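Local structure of putative cytoplasmic protein (Salmonella typhimurium, 2GK3) at residues I86-F91 with K136-N141; H174-G179 with L210-Y215; Q217-C222 with L250-R255. The protein is of unknown function but forms a hexamer and probably has a fold related to class I glutamine amidotransferases. One frame throughout, in Å; residues are numbered along the deposited sequence.

Contact 1 of 3, residues I86-F91 with K136-N141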
loop_
_atom_site.group_PDB
_atom_site.type_symbol
_atom_site.label_atom_id
_atom_site.label_comp_id
_atom_site.label_asym_id
_atom_site.label_seq_id
_atom_site.Cartn_x
_atom_site.Cartn_y
_atom_site.Cartn_z
ATOM N N ILE E 86 0.359 2.740 -21.186
ATOM C CA ILE E 86 1.539 2.112 -20.609
ATOM C C ILE E 86 2.727 3.100 -20.604
ATOM O O ILE E 86 3.083 3.672 -21.624
ATOM C CB ILE E 86 1.845 0.729 -21.291
ATOM C CG1 ILE E 86 3.168 0.126 -20.804
ATOM C CG2 ILE E 86 1.829 0.846 -22.814
ATOM C CD1 ILE E 86 3.420 -1.291 -21.365
ATOM N N GLY E 87 3.319 3.309 -19.431
ATOM C CA GLY E 87 4.387 4.291 -19.295
ATOM C C GLY E 87 5.743 3.853 -19.846
ATOM O O GLY E 87 5.987 2.652 -20.112
ATOM N N SER E 88 6.632 4.833 -20.019
ATOM C CA SER E 88 7.981 4.559 -20.541
ATOM C C SER E 88 8.812 3.647 -19.629
ATOM O O SER E 88 9.611 2.842 -20.112
ATOM C CB SER E 88 8.716 5.873 -20.806
ATOM O OG SER E 88 8.850 6.626 -19.626
ATOM N N ASN E 89 8.598 3.762 -18.317
ATOM C CA ASN E 89 9.303 2.961 -17.320
ATOM C C ASN E 89 9.094 1.475 -17.568
ATOM O O ASN E 89 10.011 0.677 -17.350
ATOM C CB ASN E 89 8.838 3.310 -15.904
ATOM C CG ASN E 89 9.342 4.671 -15.414
ATOM O OD1 ASN E 89 10.368 5.181 -15.865
ATOM N ND2 ASN E 89 8.635 5.242 -14.449
ATOM N N THR E 90 7.908 1.099 -18.044
ATOM C CA THR E 90 7.611 -0.321 -18.273
ATOM C C THR E 90 8.518 -0.904 -19.356
ATOM O O THR E 90 9.075 -1.989 -19.167
ATOM C CB THR E 90 6.106 -0.616 -18.559
ATOM O OG1 THR E 90 5.334 -0.218 -17.424
ATOM C CG2 THR E 90 5.874 -2.124 -18.807
ATOM N N PHE E 91 8.683 -0.165 -20.454
ATOM C CA PHE E 91 9.595 -0.536 -21.537
ATOM C C PHE E 91 11.079 -0.492 -21.142
ATOM O O PHE E 91 11.836 -1.393 -21.465
ATOM C CB PHE E 91 9.381 0.384 -22.713
ATOM C CG PHE E 91 8.076 0.185 -23.411
ATOM C CD1 PHE E 91 7.034 1.089 -23.226
ATOM C CD2 PHE E 91 7.888 -0.892 -24.279
ATOM C CE1 PHE E 91 5.819 0.934 -23.875
ATOM C CE2 PHE E 91 6.656 -1.058 -24.939
ATOM C CZ PHE E 91 5.621 -0.122 -24.730
ATOM N N LYS E 136 4.024 10.692 -14.899
ATOM C CA LYS E 136 4.594 9.365 -14.686
ATOM C C LYS E 136 4.945 8.616 -15.973
ATOM O O LYS E 136 5.903 7.808 -15.978
ATOM C CB LYS E 136 3.622 8.499 -13.868
ATOM C CG LYS E 136 3.601 8.815 -12.369
ATOM C CD LYS E 136 2.507 8.029 -11.678
ATOM C CE LYS E 136 2.397 8.396 -10.205
ATOM N NZ LYS E 136 3.452 7.722 -9.416
ATOM N N ALA E 137 4.147 8.832 -17.024
ATOM C CA ALA E 137 4.373 8.176 -18.319
ATOM C C ALA E 137 5.719 8.620 -18.848
ATOM O O ALA E 137 6.441 7.819 -19.455
ATOM C CB ALA E 137 3.274 8.494 -19.311
ATOM N N ASN E 138 6.041 9.902 -18.590
ATOM C CA ASN E 138 7.389 10.441 -18.725
ATOM C C ASN E 138 8.049 10.329 -20.115
ATOM O O ASN E 138 9.273 10.370 -20.216
ATOM C CB ASN E 138 8.300 9.780 -17.679
ATOM C CG ASN E 138 9.618 10.513 -17.513
ATOM O OD1 ASN E 138 9.645 11.744 -17.377
ATOM N ND2 ASN E 138 10.711 9.771 -17.524
ATOM N N TYR E 139 7.251 10.221 -21.171
ATOM C CA TYR E 139 7.774 9.935 -22.497
ATOM C C TYR E 139 8.690 11.013 -23.082
ATOM O O TYR E 139 9.527 10.711 -23.947
ATOM C CB TYR E 139 6.635 9.597 -23.461
ATOM C CG TYR E 139 6.211 8.145 -23.368
ATOM C CD1 TYR E 139 5.063 7.760 -22.653
ATOM C CD2 TYR E 139 6.966 7.148 -23.988
ATOM C CE1 TYR E 139 4.672 6.410 -22.586
ATOM C CE2 TYR E 139 6.611 5.814 -23.894
ATOM C CZ TYR E 139 5.468 5.444 -23.203
ATOM O OH TYR E 139 5.154 4.089 -23.147
ATOM N N LYS E 140 8.555 12.250 -22.592
ATOM C CA LYS E 140 9.313 13.397 -23.120
ATOM C C LYS E 140 10.806 13.278 -22.822
ATOM O O LYS E 140 11.641 13.782 -23.567
ATOM C CB LYS E 140 8.777 14.698 -22.546
ATOM C CG LYS E 140 9.523 15.897 -23.065
ATOM C CD LYS E 140 8.900 17.209 -22.649
ATOM C CE LYS E 140 9.364 18.302 -23.620
ATOM N NZ LYS E 140 8.784 19.611 -23.281
ATOM N N ASN E 141 11.113 12.599 -21.722
ATOM C CA ASN E 141 12.456 12.406 -21.246
ATOM C C ASN E 141 13.027 11.056 -21.680
ATOM O O ASN E 141 13.961 10.536 -21.068
ATOM C CB ASN E 141 12.452 12.582 -19.737
ATOM C CG ASN E 141 12.031 13.993 -19.335
ATOM O OD1 ASN E 141 12.525 14.974 -19.906
ATOM N ND2 ASN E 141 11.098 14.108 -18.381
HETATM O O HOH W 1 10.870 6.940 -18.070
HETATM O O HOH W 2 6.637 5.424 -17.125
HETATM O O HOH W 3 7.899 7.972 -14.188
#

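Contact 2 of 3, residues H174-G179 with L210-Y215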
loop_
_atom_site.group_PDB
_atom_site.type_symbol
_atom_site.label_atom_id
_atom_site.label_comp_id
_atom_site.label_asym_id
_atom_site.label_seq_id
_atom_site.Cartn_x
_atom_site.Cartn_y
_atom_site.Cartn_z
ATOM N N HIS E 174 -9.327 14.953 -44.919
ATOM C CA HIS E 174 -8.224 14.019 -44.737
ATOM C C HIS E 174 -8.787 12.598 -44.862
ATOM O O HIS E 174 -9.826 12.301 -44.265
ATOM C CB HIS E 174 -7.569 14.235 -43.367
ATOM C CG HIS E 174 -6.280 13.493 -43.189
ATOM N ND1 HIS E 174 -6.230 12.147 -42.896
ATOM C CD2 HIS E 174 -4.996 13.908 -43.268
ATOM C CE1 HIS E 174 -4.971 11.766 -42.801
ATOM N NE2 HIS E 174 -4.201 12.817 -43.018
ATOM N N PRO E 175 -8.126 11.730 -45.654
ATOM C CA PRO E 175 -8.585 10.343 -45.897
ATOM C C PRO E 175 -9.089 9.589 -44.662
ATOM O O PRO E 175 -10.089 8.878 -44.759
ATOM C CB PRO E 175 -7.338 9.639 -46.446
ATOM C CG PRO E 175 -6.461 10.705 -46.977
ATOM C CD PRO E 175 -6.877 12.033 -46.380
ATOM N N VAL E 176 -8.422 9.745 -43.514
ATOM C CA VAL E 176 -8.769 9.007 -42.292
ATOM C C VAL E 176 -10.159 9.357 -41.751
ATOM O O VAL E 176 -10.899 8.489 -41.269
ATOM C CB VAL E 176 -7.686 9.194 -41.204
ATOM C CG1 VAL E 176 -8.196 8.809 -39.821
ATOM C CG2 VAL E 176 -6.436 8.401 -41.554
ATOM N N VAL E 177 -10.522 10.628 -41.849
ATOM C CA VAL E 177 -11.750 11.118 -41.231
ATOM C C VAL E 177 -12.822 11.553 -42.236
ATOM O O VAL E 177 -13.939 11.910 -41.853
ATOM C CB VAL E 177 -11.449 12.284 -40.265
ATOM C CG1 VAL E 177 -10.501 11.820 -39.144
ATOM C CG2 VAL E 177 -10.880 13.487 -41.034
ATOM N N ASN E 178 -12.475 11.537 -43.518
ATOM C CA ASN E 178 -13.415 11.955 -44.541
ATOM C C ASN E 178 -14.773 11.240 -44.425
ATOM O O ASN E 178 -14.835 10.005 -44.367
ATOM C CB ASN E 178 -12.807 11.796 -45.932
ATOM C CG ASN E 178 -13.732 12.301 -47.031
ATOM O OD1 ASN E 178 -13.998 13.494 -47.133
ATOM N ND2 ASN E 178 -14.223 11.387 -47.855
ATOM N N GLY E 179 -15.848 12.027 -44.362
ATOM C CA GLY E 179 -17.203 11.490 -44.265
ATOM C C GLY E 179 -17.761 11.364 -42.861
ATOM O O GLY E 179 -18.949 11.092 -42.703
ATOM N N LEU E 210 -6.035 14.598 -33.070
ATOM C CA LEU E 210 -5.484 13.591 -33.973
ATOM C C LEU E 210 -4.408 14.219 -34.840
ATOM O O LEU E 210 -4.678 15.181 -35.548
ATOM C CB LEU E 210 -6.591 12.954 -34.829
ATOM C CG LEU E 210 -6.215 11.781 -35.740
ATOM C CD1 LEU E 210 -5.613 10.561 -34.972
ATOM C CD2 LEU E 210 -7.422 11.367 -36.578
ATOM N N VAL E 211 -3.202 13.656 -34.784
ATOM C CA VAL E 211 -2.022 14.228 -35.436
ATOM C C VAL E 211 -1.238 13.137 -36.170
ATOM O O VAL E 211 -0.949 12.085 -35.592
ATOM C CB VAL E 211 -1.063 14.919 -34.411
ATOM C CG1 VAL E 211 0.175 15.509 -35.118
ATOM C CG2 VAL E 211 -1.801 16.011 -33.602
ATOM N N PHE E 212 -0.893 13.411 -37.432
ATOM C CA PHE E 212 -0.115 12.478 -38.264
ATOM C C PHE E 212 1.267 13.037 -38.588
ATOM O O PHE E 212 1.422 14.222 -38.864
ATOM C CB PHE E 212 -0.879 12.117 -39.562
ATOM C CG PHE E 212 -2.142 11.330 -39.317
ATOM C CD1 PHE E 212 -2.093 9.950 -39.165
ATOM C CD2 PHE E 212 -3.372 11.975 -39.192
ATOM C CE1 PHE E 212 -3.246 9.222 -38.897
ATOM C CE2 PHE E 212 -4.526 11.260 -38.941
ATOM C CZ PHE E 212 -4.468 9.885 -38.792
ATOM N N GLY E 213 2.277 12.188 -38.548
ATOM C CA GLY E 213 3.595 12.608 -38.992
ATOM C C GLY E 213 4.398 11.509 -39.639
ATOM O O GLY E 213 3.863 10.450 -39.986
ATOM N N GLU E 214 5.689 11.763 -39.804
ATOM C CA GLU E 214 6.590 10.773 -40.354
ATOM C C GLU E 214 7.861 10.797 -39.550
ATOM O O GLU E 214 8.176 11.796 -38.894
ATOM C CB GLU E 214 6.863 11.048 -41.828
ATOM C CG GLU E 214 5.574 11.255 -42.629
ATOM C CD GLU E 214 5.779 11.300 -44.130
ATOM O OE1 GLU E 214 6.823 10.804 -44.604
ATOM O OE2 GLU E 214 4.874 11.817 -44.836
ATOM N N TYR E 215 8.567 9.679 -39.569
ATOM C CA TYR E 215 9.853 9.565 -38.925
ATOM C C TYR E 215 10.730 8.608 -39.721
ATOM O O TYR E 215 10.609 7.368 -39.586
ATOM C CB TYR E 215 9.702 9.079 -37.481
ATOM C CG TYR E 215 11.019 9.057 -36.750
ATOM C CD1 TYR E 215 11.614 10.238 -36.326
ATOM C CD2 TYR E 215 11.683 7.869 -36.516
ATOM C CE1 TYR E 215 12.828 10.232 -35.676
ATOM C CE2 TYR E 215 12.886 7.853 -35.863
ATOM C CZ TYR E 215 13.456 9.038 -35.455
ATOM O OH TYR E 215 14.650 9.022 -34.808
#

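Contact 3 of 3, residues Q217-C222 with L250-R255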
loop_
_atom_site.group_PDB
_atom_site.type_symbol
_atom_site.label_atom_id
_atom_site.label_comp_id
_atom_site.label_asym_id
_atom_site.label_seq_id
_atom_site.Cartn_x
_atom_site.Cartn_y
_atom_site.Cartn_z
ATOM N N GLN E 217 11.631 6.341 -42.554
ATOM C CA GLN E 217 10.710 5.546 -43.405
ATOM C C GLN E 217 9.290 5.347 -42.824
ATOM O O GLN E 217 8.328 5.165 -43.568
ATOM C CB GLN E 217 11.323 4.181 -43.784
ATOM C CG GLN E 217 12.530 4.265 -44.730
ATOM C CD GLN E 217 13.278 2.934 -44.882
ATOM O OE1 GLN E 217 14.505 2.895 -44.823
ATOM N NE2 GLN E 217 12.539 1.841 -45.076
ATOM N N GLY E 218 9.164 5.384 -41.504
ATOM C CA GLY E 218 7.888 5.090 -40.851
ATOM C C GLY E 218 6.920 6.249 -40.718
ATOM O O GLY E 218 7.250 7.394 -40.994
ATOM N N LYS E 219 5.704 5.928 -40.302
ATOM C CA LYS E 219 4.632 6.894 -40.188
ATOM C C LYS E 219 4.060 6.850 -38.784
ATOM O O LYS E 219 4.034 5.803 -38.135
ATOM C CB LYS E 219 3.538 6.615 -41.209
ATOM C CG LYS E 219 3.858 7.135 -42.588
ATOM C CD LYS E 219 2.699 6.868 -43.535
ATOM C CE LYS E 219 2.678 7.897 -44.670
ATOM N NZ LYS E 219 1.734 9.060 -44.403
ATOM N N THR E 220 3.610 8.005 -38.321
ATOM C CA THR E 220 3.284 8.175 -36.931
ATOM C C THR E 220 1.923 8.833 -36.740
ATOM O O THR E 220 1.421 9.544 -37.620
ATOM C CB THR E 220 4.393 8.966 -36.201
ATOM O OG1 THR E 220 4.518 10.273 -36.782
ATOM C CG2 THR E 220 5.734 8.223 -36.308
ATOM N N ALA E 221 1.323 8.558 -35.589
ATOM C CA ALA E 221 0.030 9.103 -35.251
ATOM C C ALA E 221 -0.096 9.225 -33.734
ATOM O O ALA E 221 0.475 8.429 -32.963
ATOM C CB ALA E 221 -1.084 8.243 -35.811
ATOM N N CYS E 222 -0.822 10.246 -33.308
ATOM C CA CYS E 222 -1.087 10.403 -31.885
ATOM C C CYS E 222 -2.553 10.735 -31.748
ATOM O O CYS E 222 -3.055 11.610 -32.454
ATOM C CB CYS E 222 -0.224 11.517 -31.271
ATOM S SG CYS E 222 1.517 11.090 -31.044
ATOM N N LEU E 250 -4.903 3.305 -38.367
ATOM C CA LEU E 250 -3.964 2.172 -38.456
ATOM C C LEU E 250 -3.481 1.978 -39.888
ATOM O O LEU E 250 -2.287 1.878 -40.141
ATOM C CB LEU E 250 -4.615 0.894 -37.925
ATOM C CG LEU E 250 -4.689 0.886 -36.410
ATOM C CD1 LEU E 250 -5.255 -0.428 -35.888
ATOM C CD2 LEU E 250 -3.287 1.179 -35.835
ATOM N N GLN E 251 -4.436 1.991 -40.813
ATOM C CA GLN E 251 -4.205 1.779 -42.235
ATOM C C GLN E 251 -3.411 2.938 -42.867
ATOM O O GLN E 251 -2.563 2.731 -43.747
ATOM C CB GLN E 251 -5.561 1.622 -42.931
ATOM C CG GLN E 251 -5.614 0.519 -43.971
ATOM C CD GLN E 251 -6.400 -0.687 -43.510
ATOM O OE1 GLN E 251 -7.451 -0.549 -42.872
ATOM N NE2 GLN E 251 -5.917 -1.881 -43.855
ATOM N N PHE E 252 -3.689 4.159 -42.416
ATOM C CA PHE E 252 -2.976 5.332 -42.919
ATOM C C PHE E 252 -1.457 5.283 -42.672
ATOM O O PHE E 252 -0.660 5.636 -43.551
ATOM C CB PHE E 252 -3.575 6.626 -42.349
ATOM C CG PHE E 252 -3.140 7.866 -43.093
ATOM C CD1 PHE E 252 -3.721 8.198 -44.323
ATOM C CD2 PHE E 252 -2.141 8.693 -42.574
ATOM C CE1 PHE E 252 -3.319 9.328 -45.025
ATOM C CE2 PHE E 252 -1.726 9.828 -43.260
ATOM C CZ PHE E 252 -2.318 10.146 -44.499
ATOM N N ILE E 253 -1.075 4.826 -41.486
ATOM C CA ILE E 253 0.319 4.840 -41.037
ATOM C C ILE E 253 1.034 3.473 -41.197
ATOM O O ILE E 253 2.222 3.341 -40.888
ATOM C CB ILE E 253 0.431 5.388 -39.566
ATOM C CG1 ILE E 253 -0.036 4.346 -38.545
ATOM C CG2 ILE E 253 -0.395 6.679 -39.395
ATOM C CD1 ILE E 253 0.127 4.768 -37.088
ATOM N N ALA E 254 0.312 2.468 -41.697
ATOM C CA ALA E 254 0.886 1.119 -41.851
ATOM C C ALA E 254 2.107 1.067 -42.762
ATOM O O ALA E 254 2.257 1.867 -43.695
ATOM C CB ALA E 254 -0.160 0.132 -42.320
ATOM N N ARG E 255 2.994 0.128 -42.466
ATOM C CA ARG E 255 4.086 -0.204 -43.369
ATOM C C ARG E 255 3.609 -0.375 -44.829
ATOM O O ARG E 255 2.530 -0.931 -45.084
ATOM C CB ARG E 255 4.779 -1.484 -42.901
ATOM C CG ARG E 255 6.059 -1.823 -43.663
ATOM C CD ARG E 255 6.638 -3.149 -43.217
ATOM N NE ARG E 255 6.746 -3.213 -41.759
ATOM C CZ ARG E 255 7.809 -2.839 -41.052
ATOM N NH1 ARG E 255 8.899 -2.365 -41.643
ATOM N NH2 ARG E 255 7.775 -2.951 -39.740
HETATM O O HOH W 4 4.786 3.074 -41.717
#

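Contact 1 of 3, residues I86-F91 with K136-N141
Ser88 and Ala137 make the central polar contact, with one carbonyl gripped twice. Ala137 O accepts from Ser88 N at 3.0 Å, where the donor lies in the carbonyl plane on a lone pair and the N-H...O angle is 163°. The same oxygen takes a shorter bond of 2.7 Å from Ser88 OG, whose approach is tilted 27° from that plane. With chi1 at 60°, OG stands between the backbone N and carbonyl carbon of its own residue, which brings both donors of Ser88 to one acceptor. Beside this pair, Ser88 CB sits over one face of the Tyr139 ring, 3.9 Å from its centroid, a CH-pi contact. The phenol runs on past the serine and Tyr139 OH donates to Ile86 O over 2.6 Å. Phe91 offers its ring edge to that hydroxyl, with Phe91 CE1 3.3 Å from Tyr139 OH.

Waters form the next layer. One water donates to both Ser88 OG and Asn89 OD1 and accepts from Asn138 ND2; a second accepts from Asn89 N and lies within bonding distance of Lys136 O. Farther out, Asn89 ND2 bonds Asp31 of a second subunit, and Lys136 NZ forms a salt bridge with Glu134 of a third. The contact thus ties the start of helix 88-92, just after strand 80-84, to the 136-141 loop, at a junction of three subunits in the hexamer.

Contact 2 of 3, residues H174-G179 with L210-Y215
His174 and Phe212 touch where the loop between antiparallel strands 164-169 and 185-194 packs on strand 207-215, in a fold consistent with the glutamine amidotransferase-like family. Aromatic contact comes first. The two ring planes are nearly parallel, at 11°, but their centroids are 5.0 Å apart and the rings are slid so far that they barely overlap. What remains is the imidazole corner: His174 CE1 lies over one face of the phenyl, 3.9 Å from Phe212 CE2. The histidine gets there with CG anti to its own backbone N (chi1 -170°), while Phe252 of helix 242-253 closes in on both rings.

Aliphatic contacts make up the rest. Val176 and Phe212 approach from opposite directions, and both gamma branches of Val176 come to the end of the phenyl from the same side of its plane as His174, CG2 the nearer at 3.7 Å from Phe212 CZ. Val177 and Leu210 meet tip to tip, Val177 CG1 standing 4.0 Å from Leu210 CD2. Val201 of strand 199-204 touches His174, Val177 and Phe212, adding to the apolar surroundings.

Within the loop, backbone bonds fix its turn. His174 O accepts two, from Val177 N at 3.0 Å and from Asn178 N at 2.9 Å; Val176 O is also bonded by Asn248 ND2. A weak bond runs from Val176 N to His174 ND1, 3.3 Å long.

Contact 3 of 3, residues Q217-C222 with L250-R255
Phe252 carries the one aromatic ring of this contact, and Lys219 reaches it obliquely, neither squarely over a face nor in the ring plane: Lys219 NZ lies 3.7 Å from Phe252 CE2. Elsewhere on this ring, His174 meets it with the planes at about 55°, and Phe212 packs with it edge-to-face. The lysine arrives by laying its aliphatic chain across the C-terminal part of helix 242-253, with Lys219 CD 3.6 Å from Phe252 O, and then bending at chi4 (-96°).

Ile253 is the other main partner. Its CB stands 3.7 Å from Lys219 CB, and its two branches continue along the strand: CG2 comes 3.8 Å from Thr220 O, while Ile253 CD1 touches Ala221 CB at 3.9 Å. Polar linkage is indirect. One water donates to Ile253 O at 2.7 Å and accepts a weak bond from Lys219 N, so the water bridges the backbones of Lys219 and Ile253, weakly on the lysine side.

Helix 242-253 therefore packs its C-terminal part on strand 218-223, which lies between strands 120-124 and 207-215. Ile253 also reaches Phe212 on the latter and Val80 on strand 80-84, so the helix spans several neighbouring strands.

How the contacts relate
The three contacts follow one another in series along the chain. Contacts 2 and 3 form a continuous patch, their centres about 9 Å apart: strands 207-215 and 218-223 are adjacent and antiparallel, with probable backbone bonds from Gly213 to Thr220 and from Cys222 to Val211, and Phe252 of contact 3 packs on His174 and Val176 of contact 2. Contacts 1 and 2 lie on opposite sides of the chain's centre, their own centres about 25 Å apart; contact 1 is about 21 Å from contact 3, centre to centre. Contacts 2 and 3 touch no other chain of the assembly, whereas contact 1 borders two further subunits, so of the three, contact 1 alone lies at a subunit interface.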